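Local coordinates for uncharacterized protein (Legionella longbeachae NSW150, PDB 4JZA) that probably dephosphorylates phosphatidylinositol 3-phosphate, as a phosphoinositide phosphatase thought to act on host lipids during infection, at residues E127-G139 / S314-K326. Residues are numbered along the deposited sequence; the frame is centred on the assembly and turned at random.
Sequences ELLNEAEQYALMG and SEHQQFFLEHVLK
A near-parallel helix pair joins helix 122-140 to helix 315-325, with F320 acting as a knob in a hole formed by L128, E131, A132 and Y135. The axes of 127-139 and 315-325 approach to 9.8 Å and cross at -22°, in a buried part of this alpha/beta phosphatase. CA of A132 lies over one face of the F320 ring, 4.1 Å from its centroid, while F320 CB in turn sits over a face of the Y135 ring, 3.5 Å from Y135 CG; the two rings are themselves oblique, with planes at 57°. Toward the C-terminal ends the packing becomes aliphatic: the selenomethionine M138 bends at chi3 (70°), bringing CE to 4.0 Å from V324 CG1 and close to L321 CD1. F58 of helix 41-62 touches Y135, and I113 of helix 95-116 touches L128. At the N-terminal end of helix 315-325, where S314 is the N-cap and its OG accepts from Q317 N, the contact turns polar. The OE1 end of the Q317 amide is turned toward Y135 OH and T344; it is hydrogen-bonded to T344 OG1, but lies implausibly close to Y135 OH, at 2.4 Å, so the bond there is doubtful. The NE2 end bonds to E131. E131 OE1 takes two bonds from opposite faces of its carboxylate plane, with a water linked to S314 OG donating to it as well: one comes from H316 NE2 at 2.8 Å, and a straighter one from Q317 NE2 at 2.7 Å.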
ATOM      1  N   GLU A 127      -0.690  -1.690   8.688  1.00 49.73           N
ATOM      2  CA  GLU A 127      -1.035  -2.325   7.434  1.00 45.39           C
ATOM      3  C   GLU A 127      -2.515  -2.251   7.163  1.00 43.94           C
ATOM      4  O   GLU A 127      -2.938  -2.152   6.013  1.00 45.21           O
ATOM      5  CB  GLU A 127      -0.551  -3.753   7.419  1.00 48.49           C
ATOM      6  CG  GLU A 127       0.969  -3.807   7.446  1.00 59.16           C
ATOM      7  CD  GLU A 127       1.556  -5.157   7.892  1.00 70.05           C
ATOM      8  OE1 GLU A 127       0.787  -6.085   8.255  1.00 70.47           O
ATOM      9  OE2 GLU A 127       2.814  -5.273   7.883  1.00 70.09           O
ATOM     10  N   LEU A 128      -3.325  -2.310   8.200  1.00 43.06           N
ATOM     11  CA  LEU A 128      -4.780  -2.153   8.004  1.00 41.02           C
ATOM     12  C   LEU A 128      -5.165  -0.791   7.397  1.00 39.19           C
ATOM     13  O   LEU A 128      -5.885  -0.744   6.381  1.00 36.57           O
ATOM     14  CB  LEU A 128      -5.542  -2.331   9.302  1.00 37.63           C
ATOM     15  CG  LEU A 128      -5.693  -3.748   9.790  1.00 36.65           C
ATOM     16  CD1 LEU A 128      -6.322  -3.736  11.175  1.00 37.01           C
ATOM     17  CD2 LEU A 128      -6.538  -4.588   8.860  1.00 37.60           C
ATOM     18  N   LEU A 129      -4.661   0.294   7.992  1.00 35.15           N
ATOM     19  CA  LEU A 129      -4.850   1.648   7.417  1.00 34.22           C
ATOM     20  C   LEU A 129      -4.288   1.825   5.967  1.00 34.51           C
ATOM     21  O   LEU A 129      -4.946   2.345   5.067  1.00 33.15           O
ATOM     22  CB  LEU A 129      -4.187   2.676   8.322  1.00 33.16           C
ATOM     23  CG  LEU A 129      -4.479   4.147   8.009  1.00 33.24           C
ATOM     24  CD1 LEU A 129      -5.950   4.433   7.977  1.00 33.46           C
ATOM     25  CD2 LEU A 129      -3.783   5.091   8.977  1.00 32.09           C
ATOM     26  N   ASN A 130      -3.062   1.354   5.767  1.00 35.64           N
ATOM     27  CA  ASN A 130      -2.324   1.526   4.532  1.00 33.54           C
ATOM     28  C   ASN A 130      -3.070   0.875   3.422  1.00 32.91           C
ATOM     29  O   ASN A 130      -3.228   1.446   2.361  1.00 34.97           O
ATOM     30  CB  ASN A 130      -0.940   0.905   4.670  1.00 34.59           C
ATOM     31  CG  ASN A 130      -0.050   1.180   3.469  1.00 34.81           C
ATOM     32  OD1 ASN A 130       0.195   2.330   3.118  1.00 32.49           O
ATOM     33  ND2 ASN A 130       0.448   0.108   2.843  1.00 35.30           N
ATOM     34  N   GLU A 131      -3.558  -0.330   3.691  1.00 35.63           N
ATOM     35  CA  GLU A 131      -4.291  -1.178   2.683  1.00 33.56           C
ATOM     36  C   GLU A 131      -5.732  -0.764   2.528  1.00 32.40           C
ATOM     37  O   GLU A 131      -6.262  -0.766   1.423  1.00 34.58           O
ATOM     38  CB  GLU A 131      -4.132  -2.702   2.972  1.00 32.73           C
ATOM     39  CG  GLU A 131      -2.692  -3.170   2.759  1.00 33.07           C
ATOM     40  CD  GLU A 131      -2.348  -4.520   3.346  1.00 35.56           C
ATOM     41  OE1 GLU A 131      -3.037  -5.537   3.119  1.00 39.73           O
ATOM     42  OE2 GLU A 131      -1.349  -4.614   4.043  1.00 41.75           O
ATOM     43  N   ALA A 132      -6.367  -0.347   3.602  1.00 33.63           N
ATOM     44  CA  ALA A 132      -7.688   0.277   3.451  1.00 36.10           C
ATOM     45  C   ALA A 132      -7.634   1.495   2.547  1.00 34.40           C
ATOM     46  O   ALA A 132      -8.501   1.683   1.747  1.00 35.25           O
ATOM     47  CB  ALA A 132      -8.298   0.655   4.799  1.00 37.67           C
ATOM     48  N   GLU A 133      -6.608   2.311   2.636  1.00 36.77           N
ATOM     49  CA  GLU A 133      -6.545   3.459   1.749  1.00 39.19           C
ATOM     50  C   GLU A 133      -6.468   3.038   0.275  1.00 38.58           C
ATOM     51  O   GLU A 133      -7.068   3.655  -0.580  1.00 39.98           O
ATOM     52  CB  GLU A 133      -5.337   4.316   2.078  1.00 43.21           C
ATOM     53  CG  GLU A 133      -5.374   5.660   1.369  1.00 46.64           C
ATOM     54  CD  GLU A 133      -4.032   6.377   1.313  1.00 47.79           C
ATOM     55  OE1 GLU A 133      -4.113   7.588   1.079  1.00 46.43           O
ATOM     56  OE2 GLU A 133      -2.934   5.769   1.488  1.00 44.88           O
ATOM     57  N   GLN A 134      -5.710   1.991  -0.014  1.00 35.99           N
ATOM     58  CA  GLN A 134      -5.543   1.521  -1.368  1.00 34.38           C
ATOM     59  C   GLN A 134      -6.846   1.070  -1.980  1.00 32.93           C
ATOM     60  O   GLN A 134      -7.164   1.455  -3.079  1.00 32.10           O
ATOM     61  CB  GLN A 134      -4.582   0.335  -1.346  1.00 38.18           C
ATOM     62  CG  GLN A 134      -3.130   0.646  -0.968  1.00 38.89           C
ATOM     63  CD  GLN A 134      -2.334  -0.624  -0.871  1.00 43.62           C
ATOM     64  OE1 GLN A 134      -2.760  -1.596  -1.316  1.00 54.27           O
ATOM     65  NE2 GLN A 134      -1.198  -0.607  -0.407  1.00 46.30           N
ATOM     66  N   TYR A 135      -7.587   0.228  -1.255  1.00 35.24           N
ATOM     67  CA  TYR A 135      -8.914  -0.231  -1.683  1.00 35.63           C
ATOM     68  C   TYR A 135      -9.892   0.962  -1.722  1.00 36.72           C
ATOM     69  O   TYR A 135     -10.690   1.042  -2.661  1.00 35.99           O
ATOM     70  CB  TYR A 135      -9.459  -1.369  -0.822  1.00 35.26           C
ATOM     71  CG  TYR A 135      -8.885  -2.697  -1.177  1.00 35.34           C
ATOM     72  CD1 TYR A 135      -7.738  -3.144  -0.581  1.00 36.82           C
ATOM     73  CD2 TYR A 135      -9.513  -3.534  -2.076  1.00 36.29           C
ATOM     74  CE1 TYR A 135      -7.192  -4.365  -0.905  1.00 36.92           C
ATOM     75  CE2 TYR A 135      -8.980  -4.761  -2.410  1.00 34.61           C
ATOM     76  CZ  TYR A 135      -7.811  -5.148  -1.820  1.00 36.65           C
ATOM     77  OH  TYR A 135      -7.243  -6.334  -2.126  1.00 41.22           O
ATOM     78  N   ALA A 136      -9.819   1.909  -0.794  1.00 33.57           N
ATOM     79  CA  ALA A 136     -10.683   3.108  -0.960  1.00 37.28           C
ATOM     80  C   ALA A 136     -10.430   3.822  -2.273  1.00 38.52           C
ATOM     81  O   ALA A 136     -11.381   4.309  -2.917  1.00 34.43           O
ATOM     82  CB  ALA A 136     -10.521   4.146   0.168  1.00 37.47           C
ATOM     83  N   LEU A 137      -9.143   3.893  -2.651  1.00 39.09           N
ATOM     84  CA  LEU A 137      -8.745   4.544  -3.899  1.00 39.12           C
ATOM     85  C   LEU A 137      -9.157   3.752  -5.160  1.00 42.11           C
ATOM     86  O   LEU A 137      -9.546   4.369  -6.162  1.00 42.66           O
ATOM     87  CB  LEU A 137      -7.242   4.806  -3.926  1.00 38.38           C
ATOM     88  CG  LEU A 137      -6.737   5.834  -2.928  1.00 39.03           C
ATOM     89  CD1 LEU A 137      -5.211   5.763  -2.872  1.00 41.12           C
ATOM     90  CD2 LEU A 137      -7.212   7.259  -3.235  1.00 39.22           C
HETATM   91  N   MSE A 138      -9.037   2.420  -5.121  1.00 40.55           N
HETATM   92  CA  MSE A 138      -9.470   1.595  -6.229  1.00 41.58           C
HETATM   93  C   MSE A 138     -10.931   1.856  -6.516  1.00 44.99           C
HETATM   94  O   MSE A 138     -11.342   2.104  -7.657  1.00 42.82           O
HETATM   95  CB  MSE A 138      -9.274   0.161  -5.821  1.00 42.58           C
HETATM   96  CG  MSE A 138      -9.410  -0.721  -7.023  1.00 45.04           C
HETATM   97 SE   MSE A 138      -9.042  -2.578  -6.579  0.92 50.92          SE
HETATM   98  CE  MSE A 138     -10.612  -3.043  -5.465  1.00 44.17           C
ATOM     99  N   GLY A 139     -11.729   1.849  -5.456  1.00 49.99           N
ATOM    100  CA  GLY A 139     -13.179   2.038  -5.551  1.00 51.95           C
ATOM    101  C   GLY A 139     -13.558   3.365  -6.182  1.00 53.06           C
ATOM    102  O   GLY A 139     -14.507   3.436  -6.926  1.00 54.48           O
ATOM    103  N   SER A 314      -4.842 -12.007   2.354  1.00 41.47           N
ATOM    104  CA  SER A 314      -5.095 -11.947   3.757  1.00 36.65           C
ATOM    105  C   SER A 314      -6.566 -11.750   3.970  1.00 41.11           C
ATOM    106  O   SER A 314      -7.305 -11.359   3.080  1.00 40.71           O
ATOM    107  CB  SER A 314      -4.369 -10.764   4.362  1.00 37.84           C
ATOM    108  OG  SER A 314      -4.956  -9.519   3.985  1.00 38.21           O
ATOM    109  N   GLU A 315      -7.007 -11.995   5.178  1.00 45.04           N
ATOM    110  CA  GLU A 315      -8.411 -11.924   5.425  1.00 51.12           C
ATOM    111  C   GLU A 315      -8.935 -10.479   5.305  1.00 45.90           C
ATOM    112  O   GLU A 315     -10.034 -10.223   4.825  1.00 41.26           O
ATOM    113  CB  GLU A 315      -8.717 -12.501   6.803  1.00 57.58           C
ATOM    114  CG  GLU A 315     -10.207 -12.605   7.031  1.00 66.09           C
ATOM    115  CD  GLU A 315     -10.585 -12.903   8.461  1.00 74.47           C
ATOM    116  OE1 GLU A 315     -11.313 -13.900   8.642  1.00 86.11           O
ATOM    117  OE2 GLU A 315     -10.189 -12.140   9.376  1.00 67.86           O
ATOM    118  N   HIS A 316      -8.154  -9.535   5.779  1.00 44.64           N
ATOM    119  CA  HIS A 316      -8.555  -8.155   5.661  1.00 44.81           C
ATOM    120  C   HIS A 316      -8.661  -7.720   4.186  1.00 44.24           C
ATOM    121  O   HIS A 316      -9.614  -7.019   3.805  1.00 42.87           O
ATOM    122  CB  HIS A 316      -7.691  -7.213   6.546  1.00 45.94           C
ATOM    123  CG  HIS A 316      -6.244  -7.168   6.187  1.00 47.12           C
ATOM    124  ND1 HIS A 316      -5.295  -7.919   6.842  1.00 47.17           N
ATOM    125  CD2 HIS A 316      -5.583  -6.467   5.240  1.00 50.89           C
ATOM    126  CE1 HIS A 316      -4.109  -7.696   6.309  1.00 50.72           C
ATOM    127  NE2 HIS A 316      -4.256  -6.819   5.329  1.00 55.10           N
ATOM    128  N   GLN A 317      -7.728  -8.158   3.346  1.00 42.26           N
ATOM    129  CA  GLN A 317      -7.815  -7.770   1.954  1.00 43.50           C
ATOM    130  C   GLN A 317      -9.173  -8.257   1.407  1.00 40.39           C
ATOM    131  O   GLN A 317      -9.820  -7.559   0.641  1.00 40.42           O
ATOM    132  CB  GLN A 317      -6.654  -8.363   1.121  1.00 45.47           C
ATOM    133  CG  GLN A 317      -5.303  -7.704   1.345  1.00 46.02           C
ATOM    134  CD  GLN A 317      -4.822  -6.805   0.222  1.00 44.87           C
ATOM    135  OE1 GLN A 317      -5.231  -6.896  -0.951  1.00 43.54           O
ATOM    136  NE2 GLN A 317      -3.930  -5.943   0.578  1.00 43.52           N
ATOM    137  N   GLN A 318      -9.592  -9.449   1.810  1.00 37.58           N
ATOM    138  CA  GLN A 318     -10.800 -10.072   1.244  1.00 36.50           C
ATOM    139  C   GLN A 318     -12.027  -9.267   1.633  1.00 37.59           C
ATOM    140  O   GLN A 318     -12.873  -8.987   0.776  1.00 37.62           O
ATOM    141  CB  GLN A 318     -10.916 -11.527   1.627  1.00 33.74           C
ATOM    142  CG  GLN A 318      -9.662 -12.321   1.272  1.00 34.77           C
ATOM    143  CD  GLN A 318      -9.798 -13.831   1.432  1.00 34.88           C
ATOM    144  OE1 GLN A 318      -9.996 -14.373   2.514  1.00 33.25           O
ATOM    145  NE2 GLN A 318      -9.665 -14.509   0.348  1.00 39.32           N
ATOM    146  N   PHE A 319     -12.073  -8.819   2.881  1.00 38.63           N
ATOM    147  CA  PHE A 319     -13.156  -7.950   3.307  1.00 41.31           C
ATOM    148  C   PHE A 319     -13.086  -6.633   2.583  1.00 41.65           C
ATOM    149  O   PHE A 319     -14.114  -6.088   2.244  1.00 45.58           O
ATOM    150  CB  PHE A 319     -13.149  -7.681   4.809  1.00 43.57           C
ATOM    151  CG  PHE A 319     -13.761  -8.776   5.643  1.00 45.40           C
ATOM    152  CD1 PHE A 319     -15.136  -8.956   5.679  1.00 46.25           C
ATOM    153  CD2 PHE A 319     -12.968  -9.583   6.436  1.00 47.12           C
ATOM    154  CE1 PHE A 319     -15.712  -9.920   6.477  1.00 46.17           C
ATOM    155  CE2 PHE A 319     -13.535 -10.558   7.239  1.00 49.34           C
ATOM    156  CZ  PHE A 319     -14.913 -10.717   7.270  1.00 48.66           C
ATOM    157  N   PHE A 320     -11.886  -6.121   2.331  1.00 43.32           N
ATOM    158  CA  PHE A 320     -11.758  -4.868   1.586  1.00 40.98           C
ATOM    159  C   PHE A 320     -12.257  -5.098   0.165  1.00 42.07           C
ATOM    160  O   PHE A 320     -13.028  -4.287  -0.381  1.00 43.54           O
ATOM    161  CB  PHE A 320     -10.310  -4.370   1.532  1.00 43.01           C
ATOM    162  CG  PHE A 320      -9.718  -3.949   2.861  1.00 42.12           C
ATOM    163  CD1 PHE A 320     -10.484  -3.723   3.961  1.00 44.49           C
ATOM    164  CD2 PHE A 320      -8.355  -3.749   2.968  1.00 43.20           C
ATOM    165  CE1 PHE A 320      -9.899  -3.330   5.147  1.00 47.40           C
ATOM    166  CE2 PHE A 320      -7.761  -3.356   4.132  1.00 42.70           C
ATOM    167  CZ  PHE A 320      -8.527  -3.150   5.234  1.00 44.99           C
ATOM    168  N   LEU A 321     -11.841  -6.199  -0.449  1.00 39.64           N
ATOM    169  CA  LEU A 321     -12.295  -6.467  -1.816  1.00 43.71           C
ATOM    170  C   LEU A 321     -13.812  -6.542  -1.850  1.00 44.66           C
ATOM    171  O   LEU A 321     -14.458  -5.903  -2.686  1.00 40.81           O
ATOM    172  CB  LEU A 321     -11.681  -7.766  -2.369  1.00 43.68           C
ATOM    173  CG  LEU A 321     -11.979  -8.160  -3.814  1.00 44.22           C
ATOM    174  CD1 LEU A 321     -11.607  -7.046  -4.752  1.00 43.06           C
ATOM    175  CD2 LEU A 321     -11.174  -9.424  -4.157  1.00 46.41           C
ATOM    176  N   GLU A 322     -14.342  -7.344  -0.922  1.00 47.41           N
ATOM    177  CA  GLU A 322     -15.763  -7.518  -0.746  1.00 48.85           C
ATOM    178  C   GLU A 322     -16.469  -6.165  -0.665  1.00 47.91           C
ATOM    179  O   GLU A 322     -17.480  -5.953  -1.306  1.00 50.50           O
ATOM    180  CB  GLU A 322     -16.054  -8.352   0.509  1.00 52.77           C
ATOM    181  CG  GLU A 322     -17.502  -8.308   1.018  1.00 52.65           C
ATOM    182  CD  GLU A 322     -17.720  -9.089   2.312  1.00 51.79           C
ATOM    183  OE1 GLU A 322     -18.822  -9.029   2.885  1.00 49.23           O
ATOM    184  OE2 GLU A 322     -16.789  -9.775   2.778  1.00 51.18           O
ATOM    185  N   HIS A 323     -15.933  -5.236   0.090  1.00 44.13           N
ATOM    186  CA  HIS A 323     -16.663  -4.013   0.323  1.00 42.80           C
ATOM    187  C   HIS A 323     -16.775  -3.137  -0.920  1.00 43.54           C
ATOM    188  O   HIS A 323     -17.753  -2.424  -1.088  1.00 43.98           O
ATOM    189  CB  HIS A 323     -15.995  -3.229   1.418  1.00 41.46           C
ATOM    190  CG  HIS A 323     -16.760  -2.015   1.831  1.00 43.83           C
ATOM    191  ND1 HIS A 323     -17.917  -2.082   2.583  1.00 45.38           N
ATOM    192  CD2 HIS A 323     -16.523  -0.695   1.624  1.00 43.00           C
ATOM    193  CE1 HIS A 323     -18.359  -0.856   2.822  1.00 44.36           C
ATOM    194  NE2 HIS A 323     -17.524   0.003   2.262  1.00 44.87           N
ATOM    195  N   VAL A 324     -15.757  -3.176  -1.768  1.00 42.53           N
ATOM    196  CA  VAL A 324     -15.758  -2.448  -3.037  1.00 40.45           C
ATOM    197  C   VAL A 324     -16.645  -3.129  -4.040  1.00 43.38           C
ATOM    198  O   VAL A 324     -17.355  -2.421  -4.742  1.00 46.87           O
ATOM    199  CB  VAL A 324     -14.357  -2.355  -3.657  1.00 40.37           C
ATOM    200  CG1 VAL A 324     -14.408  -1.796  -5.047  1.00 43.42           C
ATOM    201  CG2 VAL A 324     -13.478  -1.443  -2.840  1.00 41.29           C
ATOM    202  N   LEU A 325     -16.596  -4.479  -4.117  1.00 44.54           N
ATOM    203  CA  LEU A 325     -17.400  -5.264  -5.073  1.00 43.80           C
ATOM    204  C   LEU A 325     -18.861  -5.110  -4.763  1.00 47.00           C
ATOM    205  O   LEU A 325     -19.726  -5.081  -5.635  1.00 52.87           O
ATOM    206  CB  LEU A 325     -17.037  -6.745  -5.049  1.00 42.21           C
ATOM    207  CG  LEU A 325     -15.764  -7.133  -5.792  1.00 44.93           C
ATOM    208  CD1 LEU A 325     -15.418  -8.601  -5.595  1.00 48.43           C
ATOM    209  CD2 LEU A 325     -15.912  -6.911  -7.258  1.00 45.27           C
ATOM    210  N   LYS A 326     -19.142  -5.066  -3.484  1.00 51.93           N
ATOM    211  CA  LYS A 326     -20.516  -4.976  -3.002  1.00 51.21           C
ATOM    212  C   LYS A 326     -21.163  -3.614  -3.431  1.00 50.69           C
ATOM    213  O   LYS A 326     -22.380  -3.463  -3.457  1.00 46.14           O
ATOM    214  CB  LYS A 326     -20.500  -5.172  -1.490  1.00 50.30           C
ATOM    215  CG  LYS A 326     -21.682  -5.857  -0.876  1.00 58.32           C
ATOM    216  CD  LYS A 326     -21.520  -5.941   0.643  1.00 60.26           C
ATOM    217  CE  LYS A 326     -20.987  -7.295   1.062  1.00 65.32           C
ATOM    218  NZ  LYS A 326     -21.118  -7.457   2.539  1.00 67.42           N
TER
HETATM  219  O   HOH W   1      -2.582  -8.297   3.072  1.00 46.26           O